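Local structure of transcriptional regulator (TetR/AcrR family) (Bacillus halodurans, 5GPC) at residues V53-F58 and T113-K118; D9-A14 and A36-G41; A15-A20 and D97-I102. The protein binds DNA through a helix-turn-helix domain and, as a member of the TetR/AcrR family, probably represses transcription from its target sites. One frame throughout, in Å; residues are numbered along the deposited sequence.

Contact 1: residues V53-F58 and T113-K118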
loop_
_atom_site.group_PDB
_atom_site.type_symbol
_atom_site.label_atom_id
_atom_site.label_comp_id
_atom_site.label_asym_id
_atom_site.label_seq_id
_atom_site.Cartn_x
_atom_site.Cartn_y
_atom_site.Cartn_z
ATOM N N VAL A 53 -14.156 -5.512 -8.341
ATOM C CA VAL A 53 -14.653 -6.570 -9.208
ATOM C C VAL A 53 -15.435 -7.567 -8.366
ATOM O O VAL A 53 -16.505 -8.028 -8.759
ATOM C CB VAL A 53 -13.510 -7.299 -9.948
ATOM C CG1 VAL A 53 -14.061 -8.442 -10.794
ATOM C CG2 VAL A 53 -12.716 -6.327 -10.802
ATOM N N LEU A 54 -14.897 -7.878 -7.191
ATOM C CA LEU A 54 -15.519 -8.827 -6.277
ATOM C C LEU A 54 -16.764 -8.261 -5.603
ATOM O O LEU A 54 -17.656 -9.011 -5.209
ATOM C CB LEU A 54 -14.511 -9.272 -5.219
ATOM C CG LEU A 54 -13.655 -10.458 -5.655
ATOM C CD1 LEU A 54 -12.513 -10.699 -4.687
ATOM C CD2 LEU A 54 -14.540 -11.680 -5.753
ATOM N N ILE A 55 -16.818 -6.942 -5.464
ATOM C CA ILE A 55 -17.997 -6.294 -4.906
ATOM C C ILE A 55 -19.105 -6.234 -5.948
ATOM O O ILE A 55 -20.244 -6.615 -5.677
ATOM C CB ILE A 55 -17.684 -4.874 -4.401
ATOM C CG1 ILE A 55 -16.902 -4.942 -3.087
ATOM C CG2 ILE A 55 -18.965 -4.083 -4.200
ATOM C CD1 ILE A 55 -16.251 -3.636 -2.700
ATOM N N SER A 56 -18.759 -5.760 -7.142
ATOM C CA SER A 56 -19.711 -5.675 -8.245
ATOM C C SER A 56 -20.267 -7.050 -8.586
ATOM O O SER A 56 -21.446 -7.191 -8.902
ATOM C CB SER A 56 -19.054 -5.054 -9.480
ATOM O OG SER A 56 -18.419 -3.830 -9.157
ATOM N N LEU A 57 -19.403 -8.058 -8.516
ATOM C CA LEU A 57 -19.797 -9.440 -8.749
ATOM C C LEU A 57 -20.937 -9.829 -7.818
ATOM O O LEU A 57 -21.974 -10.320 -8.260
ATOM C CB LEU A 57 -18.600 -10.376 -8.552
ATOM C CG LEU A 57 -18.696 -11.855 -8.933
ATOM C CD1 LEU A 57 -17.302 -12.395 -9.199
ATOM C CD2 LEU A 57 -19.375 -12.692 -7.857
ATOM N N PHE A 58 -20.736 -9.602 -6.524
ATOM C CA PHE A 58 -21.721 -9.988 -5.525
ATOM C C PHE A 58 -22.997 -9.161 -5.638
ATOM O O PHE A 58 -24.094 -9.667 -5.411
ATOM C CB PHE A 58 -21.140 -9.857 -4.117
ATOM C CG PHE A 58 -22.026 -10.422 -3.048
ATOM C CD1 PHE A 58 -22.005 -11.776 -2.758
ATOM C CD2 PHE A 58 -22.890 -9.603 -2.341
ATOM C CE1 PHE A 58 -22.825 -12.302 -1.778
ATOM C CE2 PHE A 58 -23.712 -10.124 -1.362
ATOM C CZ PHE A 58 -23.679 -11.474 -1.079
ATOM N N THR A 113 -12.746 -7.668 4.435
ATOM C CA THR A 113 -12.546 -6.340 3.879
ATOM C C THR A 113 -13.879 -5.630 3.641
ATOM O O THR A 113 -14.850 -5.880 4.352
ATOM C CB THR A 113 -11.762 -6.427 2.565
ATOM O OG1 THR A 113 -12.412 -7.357 1.688
ATOM C CG2 THR A 113 -10.346 -6.916 2.827
ATOM N N GLU A 114 -13.927 -4.750 2.644
ATOM C CA GLU A 114 -15.163 -4.031 2.342
ATOM C C GLU A 114 -16.167 -4.955 1.661
ATOM O O GLU A 114 -17.372 -4.698 1.675
ATOM C CB GLU A 114 -14.894 -2.802 1.466
ATOM C CG GLU A 114 -16.143 -1.960 1.209
ATOM C CD GLU A 114 -15.874 -0.717 0.388
ATOM O OE1 GLU A 114 -14.713 -0.509 -0.019
ATOM O OE2 GLU A 114 -16.830 0.053 0.152
ATOM N N LEU A 115 -15.671 -6.032 1.063
ATOM C CA LEU A 115 -16.554 -7.039 0.495
ATOM C C LEU A 115 -17.433 -7.605 1.606
ATOM O O LEU A 115 -18.638 -7.774 1.431
ATOM C CB LEU A 115 -15.757 -8.149 -0.190
ATOM C CG LEU A 115 -16.584 -9.183 -0.958
ATOM C CD1 LEU A 115 -17.530 -8.500 -1.931
ATOM C CD2 LEU A 115 -15.681 -10.167 -1.686
ATOM N N ARG A 116 -16.816 -7.868 2.756
ATOM C CA ARG A 116 -17.529 -8.325 3.945
ATOM C C ARG A 116 -18.618 -7.331 4.343
ATOM O O ARG A 116 -19.704 -7.724 4.769
ATOM C CB ARG A 116 -16.551 -8.534 5.103
ATOM C CG ARG A 116 -17.101 -9.338 6.270
ATOM C CD ARG A 116 -17.377 -10.782 5.878
ATOM N NE ARG A 116 -18.787 -11.015 5.578
ATOM C CZ ARG A 116 -19.299 -12.204 5.280
ATOM N NH1 ARG A 116 -18.515 -13.274 5.241
ATOM N NH2 ARG A 116 -20.593 -12.327 5.020
ATOM N N LEU A 117 -18.316 -6.042 4.205
ATOM C CA LEU A 117 -19.296 -4.989 4.449
ATOM C C LEU A 117 -20.473 -5.119 3.489
ATOM O O LEU A 117 -21.629 -5.143 3.909
ATOM C CB LEU A 117 -18.661 -3.602 4.298
ATOM C CG LEU A 117 -17.547 -3.167 5.252
ATOM C CD1 LEU A 117 -16.952 -1.844 4.793
ATOM C CD2 LEU A 117 -18.066 -3.052 6.675
ATOM N N LYS A 118 -20.167 -5.208 2.198
ATOM C CA LYS A 118 -21.190 -5.223 1.157
ATOM C C LYS A 118 -22.046 -6.487 1.187
ATOM O O LYS A 118 -23.241 -6.440 0.894
ATOM C CB LYS A 118 -20.543 -5.063 -0.221
ATOM C CG LYS A 118 -19.764 -3.766 -0.388
ATOM C CD LYS A 118 -20.647 -2.556 -0.115
ATOM C CE LYS A 118 -19.877 -1.252 -0.267
ATOM N NZ LYS A 118 -20.654 -0.089 0.248
#
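Ile55 and Leu115 bring together helix 50-62 and the start of helix 114-139, a junction between the DNA-binding and C-terminal domains of a TetR-family repressor. Their CA atoms are 5.6 Å apart, the nearest such pair across the two segments. The axes of the short helical segments 53-58 and 114-118 run nearly parallel, 14° apart, with a closest approach of 9.7 Å.

The main interaction is apolar. Leu115 has CG anti to its backbone N (chi1 -174°), which carries both methyls to the facing helix: CD2 meets CB of Leu54 at 3.8 Å, and CD1 lies alongside CG1 of Ile55, also at 3.8 Å. Ile55 and Leu115 run past one another in opposing directions, flank against flank. Farther along, Phe58 gives a looser touch, its CB standing 4.4 Å from CD1 of Leu115. The buried Leu54 also packs on Ile19, so the patch continues onto helix 6-22.

No hydrogen bond crosses between the segments; those at the start of helix 114-139 go to Glu51. Its OE2 accepts a hydrogen bond from Thr113 OG1, and the backbone N atoms of Glu114 and Leu115 are weakly bonded to the same atom. Lys118 combines both kinds of contact. Its aliphatic stem packs on Ile55, CG against CG2 at 3.9 Å, whereas a bend at chi2 (-57°) leads the ammonium away from the facing helix. The bend leaves Lys118 NZ 3.8 Å from OE2 of Glu114, a long salt bridge one helical turn back.

Contact 2: residues D9-A14 and A36-G41. With nucleotides of chain F.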
loop_
_atom_site.group_PDB
_atom_site.type_symbol
_atom_site.label_atom_id
_atom_site.label_comp_id
_atom_site.label_asym_id
_atom_site.label_seq_id
_atom_site.Cartn_x
_atom_site.Cartn_y
_atom_site.Cartn_z
ATOM N N ASP A 9 -19.418 -6.966 -18.448
ATOM C CA ASP A 9 -20.083 -8.234 -18.183
ATOM C C ASP A 9 -19.104 -9.394 -18.321
ATOM O O ASP A 9 -19.073 -10.288 -17.477
ATOM C CB ASP A 9 -21.274 -8.422 -19.125
ATOM C CG ASP A 9 -22.369 -7.403 -18.885
ATOM O OD1 ASP A 9 -22.940 -7.391 -17.773
ATOM O OD2 ASP A 9 -22.651 -6.604 -19.803
ATOM N N GLN A 10 -18.308 -9.361 -19.388
ATOM C CA GLN A 10 -17.255 -10.349 -19.631
ATOM C C GLN A 10 -16.389 -10.596 -18.407
ATOM O O GLN A 10 -16.105 -11.740 -18.047
ATOM C CB GLN A 10 -16.357 -9.902 -20.787
ATOM C CG GLN A 10 -16.803 -10.372 -22.154
ATOM C CD GLN A 10 -16.109 -9.615 -23.272
ATOM O OE1 GLN A 10 -15.072 -8.982 -23.063
ATOM N NE2 GLN A 10 -16.649 -9.721 -24.478
ATOM N N ILE A 11 -15.967 -9.502 -17.788
ATOM C CA ILE A 11 -15.075 -9.552 -16.643
ATOM C C ILE A 11 -15.762 -10.165 -15.421
ATOM O O ILE A 11 -15.189 -11.020 -14.745
ATOM C CB ILE A 11 -14.545 -8.144 -16.297
ATOM C CG1 ILE A 11 -13.513 -7.686 -17.334
ATOM C CG2 ILE A 11 -13.910 -8.131 -14.925
ATOM C CD1 ILE A 11 -13.155 -6.219 -17.233
ATOM N N ILE A 12 -16.992 -9.741 -15.144
ATOM C CA ILE A 12 -17.721 -10.269 -13.995
ATOM C C ILE A 12 -18.014 -11.760 -14.181
ATOM O O ILE A 12 -17.892 -12.542 -13.238
ATOM C CB ILE A 12 -19.031 -9.488 -13.742
ATOM C CG1 ILE A 12 -18.705 -8.084 -13.221
ATOM C CG2 ILE A 12 -19.919 -10.222 -12.745
ATOM C CD1 ILE A 12 -19.872 -7.367 -12.570
ATOM N N ASP A 13 -18.372 -12.156 -15.399
ATOM C CA ASP A 13 -18.574 -13.569 -15.713
ATOM C C ASP A 13 -17.272 -14.346 -15.542
ATOM O O ASP A 13 -17.254 -15.418 -14.936
ATOM C CB ASP A 13 -19.104 -13.740 -17.141
ATOM C CG ASP A 13 -19.343 -15.197 -17.511
ATOM O OD1 ASP A 13 -18.946 -16.096 -16.738
ATOM O OD2 ASP A 13 -19.927 -15.446 -18.586
ATOM N N ALA A 14 -16.188 -13.798 -16.083
ATOM C CA ALA A 14 -14.874 -14.421 -15.982
ATOM C C ALA A 14 -14.470 -14.621 -14.526
ATOM O O ALA A 14 -13.984 -15.685 -14.148
ATOM C CB ALA A 14 -13.835 -13.585 -16.704
ATOM N N ALA A 36 -11.457 -13.382 -19.406
ATOM C CA ALA A 36 -12.329 -12.378 -20.005
ATOM C C ALA A 36 -11.884 -12.016 -21.420
ATOM O O ALA A 36 -12.607 -11.343 -22.153
ATOM C CB ALA A 36 -12.375 -11.133 -19.134
ATOM N N GLY A 37 -10.691 -12.465 -21.799
ATOM C CA GLY A 37 -10.163 -12.199 -23.124
ATOM C C GLY A 37 -9.686 -10.770 -23.303
ATOM O O GLY A 37 -9.602 -10.271 -24.425
ATOM N N VAL A 38 -9.379 -10.104 -22.193
ATOM C CA VAL A 38 -8.846 -8.747 -22.237
ATOM C C VAL A 38 -7.521 -8.674 -21.479
ATOM O O VAL A 38 -7.186 -9.580 -20.716
ATOM C CB VAL A 38 -9.836 -7.723 -21.646
ATOM C CG1 VAL A 38 -11.125 -7.703 -22.455
ATOM C CG2 VAL A 38 -10.125 -8.038 -20.187
ATOM N N ALA A 39 -6.770 -7.599 -21.695
ATOM C CA ALA A 39 -5.480 -7.428 -21.031
ATOM C C ALA A 39 -5.657 -7.043 -19.565
ATOM O O ALA A 39 -6.686 -6.482 -19.184
ATOM C CB ALA A 39 -4.645 -6.387 -21.758
ATOM N N ASP A 40 -4.647 -7.348 -18.753
ATOM C CA ASP A 40 -4.676 -7.107 -17.308
ATOM C C ASP A 40 -5.119 -5.696 -16.921
ATOM O O ASP A 40 -5.957 -5.521 -16.036
ATOM C CB ASP A 40 -3.295 -7.375 -16.705
ATOM C CG ASP A 40 -3.040 -8.846 -16.452
ATOM O OD1 ASP A 40 -3.579 -9.689 -17.201
ATOM O OD2 ASP A 40 -2.296 -9.157 -15.500
ATOM N N GLY A 41 -4.552 -4.695 -17.586
ATOM C CA GLY A 41 -4.834 -3.309 -17.261
ATOM C C GLY A 41 -6.191 -2.816 -17.726
ATOM O O GLY A 41 -6.604 -1.708 -17.382
ATOM P P DT F 7 -7.075 -5.334 -24.736
ATOM O OP1 DT F 7 -7.217 -6.571 -25.535
ATOM O OP2 DT F 7 -7.646 -5.270 -23.372
ATOM O "O5'" DT F 7 -5.524 -4.958 -24.651
ATOM C "C5'" DT F 7 -4.797 -4.715 -25.846
ATOM C "C4'" DT F 7 -3.405 -4.190 -25.545
ATOM O "O4'" DT F 7 -3.488 -2.889 -24.918
ATOM C "C3'" DT F 7 -2.561 -5.062 -24.606
ATOM O "O3'" DT F 7 -1.369 -5.451 -25.268
ATOM C "C2'" DT F 7 -2.266 -4.143 -23.409
ATOM C "C1'" DT F 7 -2.407 -2.767 -24.037
ATOM N N1 DT F 7 -2.695 -1.673 -23.063
ATOM C C2 DT F 7 -1.792 -0.644 -22.930
ATOM O O2 DT F 7 -0.758 -0.577 -23.569
ATOM N N3 DT F 7 -2.144 0.314 -22.017
ATOM C C4 DT F 7 -3.287 0.346 -21.240
ATOM O O4 DT F 7 -3.515 1.253 -20.445
ATOM C C5 DT F 7 -4.193 -0.764 -21.427
ATOM C C7 DT F 7 -5.466 -0.837 -20.637
ATOM C C6 DT F 7 -3.858 -1.709 -22.320
ATOM P P DG F 8 -0.916 -6.991 -25.288
ATOM O OP1 DG F 8 -0.393 -7.280 -26.643
ATOM O OP2 DG F 8 -2.028 -7.798 -24.738
ATOM O "O5'" DG F 8 0.288 -7.046 -24.237
ATOM C "C5'" DG F 8 1.391 -6.160 -24.377
ATOM C "C4'" DG F 8 2.058 -5.907 -23.036
ATOM O "O4'" DG F 8 1.357 -4.849 -22.326
ATOM C "C3'" DG F 8 2.080 -7.107 -22.080
ATOM O "O3'" DG F 8 3.326 -7.151 -21.406
ATOM C "C2'" DG F 8 0.952 -6.776 -21.109
ATOM C "C1'" DG F 8 1.136 -5.275 -21.003
ATOM N N9 DG F 8 -0.012 -4.564 -20.450
ATOM C C8 DG F 8 -1.238 -5.090 -20.122
ATOM N N7 DG F 8 -2.066 -4.208 -19.631
ATOM C C5 DG F 8 -1.340 -3.023 -19.630
ATOM C C6 DG F 8 -1.714 -1.725 -19.211
ATOM O O6 DG F 8 -2.797 -1.351 -18.742
ATOM N N1 DG F 8 -0.678 -0.810 -19.380
ATOM C C2 DG F 8 0.563 -1.112 -19.889
ATOM N N2 DG F 8 1.433 -0.095 -19.976
ATOM N N3 DG F 8 0.926 -2.325 -20.286
ATOM C C4 DG F 8 -0.073 -3.227 -20.128
#
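The backbones of Ile11, midway along a turn of helix 6-22, and Ala36, near the C-terminal end of helix 29-36, approach to 5.2 Å between CA atoms. After Ala36 the chain leaves the helix through a Schellman motif, identified by the bond from Val38 N to Ala33 O; the positive phi of Gly37 (74°) agrees with its place as the C-prime residue. This is the turn of the predicted helix-turn-helix, and it leads directly to the DNA.

Small side chains make the closest apolar packing: CB of Ala14 and CB of Ala36 meet at 3.7 Å. Ala36 CB is also 4.1 Å from CG1 of Ile11, and the same CG1 lies 4.4 Å from CG2 of Val38. Ile11 has other apolar neighbours in Ile43, Phe47 and Val53, which continue this core. Gln10 edges the contact; its extended chain sets OE1 near the carbonyl of Ala36 without forming a hydrogen bond.

Beyond Val38 the loop turns to chain F. Ala39 N donates to OP2 of DT7 at 3.0 Å in a nearly straight bond (171°). Gly41 N reaches N7 of DG8 at 3.3 Å along a more bent path (148°), and Gly41 O is 3.6 Å from the DT7 methyl C7.

One amide thus grips a backbone phosphate, and the other meets the N7 acceptor on the major-groove edge of a guanine. Both bonds use main-chain N-H donors and do not depend on a side-chain functional group, while the contact with helix 6-22 is mainly apolar.

Contact 3: residues A15-A20 and D97-I102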
loop_
_atom_site.group_PDB
_atom_site.type_symbol
_atom_site.label_atom_id
_atom_site.label_comp_id
_atom_site.label_asym_id
_atom_site.label_seq_id
_atom_site.Cartn_x
_atom_site.Cartn_y
_atom_site.Cartn_z
ATOM N N ALA A 15 -14.687 -13.593 -13.712
ATOM C CA ALA A 15 -14.325 -13.640 -12.302
ATOM C C ALA A 15 -15.098 -14.725 -11.556
ATOM O O ALA A 15 -14.511 -15.481 -10.781
ATOM C CB ALA A 15 -14.554 -12.286 -11.655
ATOM N N VAL A 16 -16.406 -14.796 -11.795
ATOM C CA VAL A 16 -17.264 -15.793 -11.153
ATOM C C VAL A 16 -16.728 -17.206 -11.327
ATOM O O VAL A 16 -16.554 -17.940 -10.354
ATOM C CB VAL A 16 -18.704 -15.762 -11.710
ATOM C CG1 VAL A 16 -19.485 -16.979 -11.232
ATOM C CG2 VAL A 16 -19.411 -14.492 -11.297
ATOM N N GLN A 17 -16.459 -17.574 -12.573
ATOM C CA GLN A 17 -16.084 -18.943 -12.897
ATOM C C GLN A 17 -14.627 -19.259 -12.569
ATOM O O GLN A 17 -14.287 -20.415 -12.326
ATOM C CB GLN A 17 -16.357 -19.223 -14.372
ATOM C CG GLN A 17 -15.541 -18.378 -15.326
ATOM C CD GLN A 17 -15.847 -18.695 -16.772
ATOM O OE1 GLN A 17 -16.888 -19.272 -17.083
ATOM N NE2 GLN A 17 -14.937 -18.323 -17.666
ATOM N N VAL A 18 -13.767 -18.245 -12.568
ATOM C CA VAL A 18 -12.381 -18.459 -12.170
ATOM C C VAL A 18 -12.332 -18.800 -10.686
ATOM O O VAL A 18 -11.757 -19.813 -10.296
ATOM C CB VAL A 18 -11.492 -17.234 -12.456
ATOM C CG1 VAL A 18 -10.188 -17.331 -11.678
ATOM C CG2 VAL A 18 -11.213 -17.122 -13.945
ATOM N N ILE A 19 -12.962 -17.960 -9.869
ATOM C CA ILE A 19 -13.082 -18.204 -8.433
ATOM C C ILE A 19 -13.703 -19.581 -8.154
ATOM O O ILE A 19 -13.403 -20.215 -7.142
ATOM C CB ILE A 19 -13.925 -17.088 -7.757
ATOM C CG1 ILE A 19 -13.215 -15.740 -7.877
ATOM C CG2 ILE A 19 -14.185 -17.393 -6.289
ATOM C CD1 ILE A 19 -14.131 -14.557 -7.715
ATOM N N ALA A 20 -14.534 -20.052 -9.081
ATOM C CA ALA A 20 -15.292 -21.291 -8.907
ATOM C C ALA A 20 -14.506 -22.554 -9.268
ATOM O O ALA A 20 -14.838 -23.649 -8.814
ATOM C CB ALA A 20 -16.569 -21.231 -9.729
ATOM N N ASP A 97 -27.588 -21.816 -10.544
ATOM C CA ASP A 97 -26.250 -21.358 -10.905
ATOM C C ASP A 97 -25.207 -22.002 -9.994
ATOM O O ASP A 97 -24.930 -21.507 -8.902
ATOM C CB ASP A 97 -26.167 -19.832 -10.828
ATOM C CG ASP A 97 -25.005 -19.264 -11.627
ATOM O OD1 ASP A 97 -23.983 -19.965 -11.791
ATOM O OD2 ASP A 97 -25.115 -18.109 -12.092
ATOM N N HIS A 98 -24.630 -23.107 -10.458
ATOM C CA HIS A 98 -23.695 -23.886 -9.654
ATOM C C HIS A 98 -22.395 -23.136 -9.377
ATOM O O HIS A 98 -21.854 -23.212 -8.274
ATOM C CB HIS A 98 -23.390 -25.219 -10.341
ATOM C CG HIS A 98 -24.538 -26.183 -10.333
ATOM N ND1 HIS A 98 -24.373 -27.536 -10.530
ATOM C CD2 HIS A 98 -25.865 -25.988 -10.150
ATOM C CE1 HIS A 98 -25.549 -28.135 -10.470
ATOM N NE2 HIS A 98 -26.472 -27.217 -10.240
ATOM N N LYS A 99 -21.893 -22.417 -10.377
ATOM C CA LYS A 99 -20.659 -21.655 -10.217
ATOM C C LYS A 99 -20.833 -20.554 -9.183
ATOM O O LYS A 99 -19.965 -20.341 -8.338
ATOM C CB LYS A 99 -20.213 -21.054 -11.551
ATOM C CG LYS A 99 -19.575 -22.055 -12.498
ATOM C CD LYS A 99 -19.422 -21.465 -13.887
ATOM C CE LYS A 99 -19.199 -22.548 -14.925
ATOM N NZ LYS A 99 -19.123 -21.979 -16.300
ATOM N N LEU A 100 -21.963 -19.859 -9.252
ATOM C CA LEU A 100 -22.256 -18.788 -8.309
ATOM C C LEU A 100 -22.470 -19.336 -6.903
ATOM O O LEU A 100 -22.074 -18.713 -5.920
ATOM C CB LEU A 100 -23.485 -17.998 -8.749
ATOM C CG LEU A 100 -23.623 -16.660 -8.026
ATOM C CD1 LEU A 100 -22.530 -15.711 -8.494
ATOM C CD2 LEU A 100 -25.006 -16.064 -8.234
ATOM N N ALA A 101 -23.107 -20.501 -6.820
ATOM C CA ALA A 101 -23.334 -21.167 -5.543
ATOM C C ALA A 101 -22.010 -21.477 -4.857
ATOM O O ALA A 101 -21.859 -21.276 -3.654
ATOM C CB ALA A 101 -24.138 -22.442 -5.744
ATOM N N ILE A 102 -21.051 -21.966 -5.636
ATOM C CA ILE A 102 -19.721 -22.269 -5.124
ATOM C C ILE A 102 -19.028 -20.999 -4.636
ATOM O O ILE A 102 -18.389 -20.991 -3.583
ATOM C CB ILE A 102 -18.851 -22.960 -6.199
ATOM C CG1 ILE A 102 -19.364 -24.377 -6.459
ATOM C CG2 ILE A 102 -17.392 -23.002 -5.778
ATOM C CD1 ILE A 102 -18.677 -25.075 -7.609
#
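Ala20 and Lys99 form the closest backbone approach between helix 6-22 and the first turn of helix 98-107. The short axes pass 8.6 Å apart at a crossing angle of 64°, which confines the touching surface to a few residues on each helix.

In the apolar part, CB of Lys99 packs between Ala20 and Val16. It lies 4.1 Å from CB of Ala20 and 4.2 Å from CG1 of Val16, whose side chain meets that of Lys99 at about a right angle. Two apolar pairs accompany it, Val16 with Leu100 and Ala20 with Ile102. In the first, the same Val16 methyl touches CD1 of Leu100 at 4.3 Å; the CB of Leu100 is directed away from helix 6-22, and only the outer part of its side chain returns. In the second, Ile102 brings CG2, the branch anti to its backbone N, to 4.0 Å from Ala20 O.

A second group of contacts joins long, partly polar chains at the more exposed edge. Gln17 has CG between its backbone N and carbonyl carbon (chi1 63°), an arrangement that lays it alongside the extended Lys99, both chains pointing the same way. Their stems pack, CB of Gln17 against CD of Lys99 at 3.8 Å. Gln17 OE1 and Lys99 NZ end 3.6 Å apart, near each other but with no hydrogen bond assigned.

Within segment 97-102, Asp97 is the N-cap. Its OD1 accepts from Leu100 N at 3.2 Å, with the donor above the carboxylate plane, 66° out of it. Nearby, His98 stacks edge-to-face with Trp167.

Helix 6-22 belongs to the DNA-binding domain and helix 98-107 to the C-terminal one, so this packing is an interdomain contact of the TetR fold, made beside helix 50-62, where Leu57 also covers Val16.

In the fold
Contacts 2 and 3 draw on adjoining segments of helix 6-22, whereas contact 1 uses helix 50-62, which packs against both segments: Ser56 touches Ile12, and Leu57 touches Ala15. Contact 2 lies inside the DNA-binding domain, about 23 Å from the chain's centre, and is buried; it alone includes bonds to DNA. Contacts 1 and 3, with their centres about 13 and 12 Å from that of the chain, are partly buried joints to the C-terminal domain, made by the consecutive helices 114-139 and 98-107. Each sets one lysine stem beside an apolar patch, one between nearly parallel helices, the other at a steep crossing. No hydrogen bond spans the paired segments in any of the three.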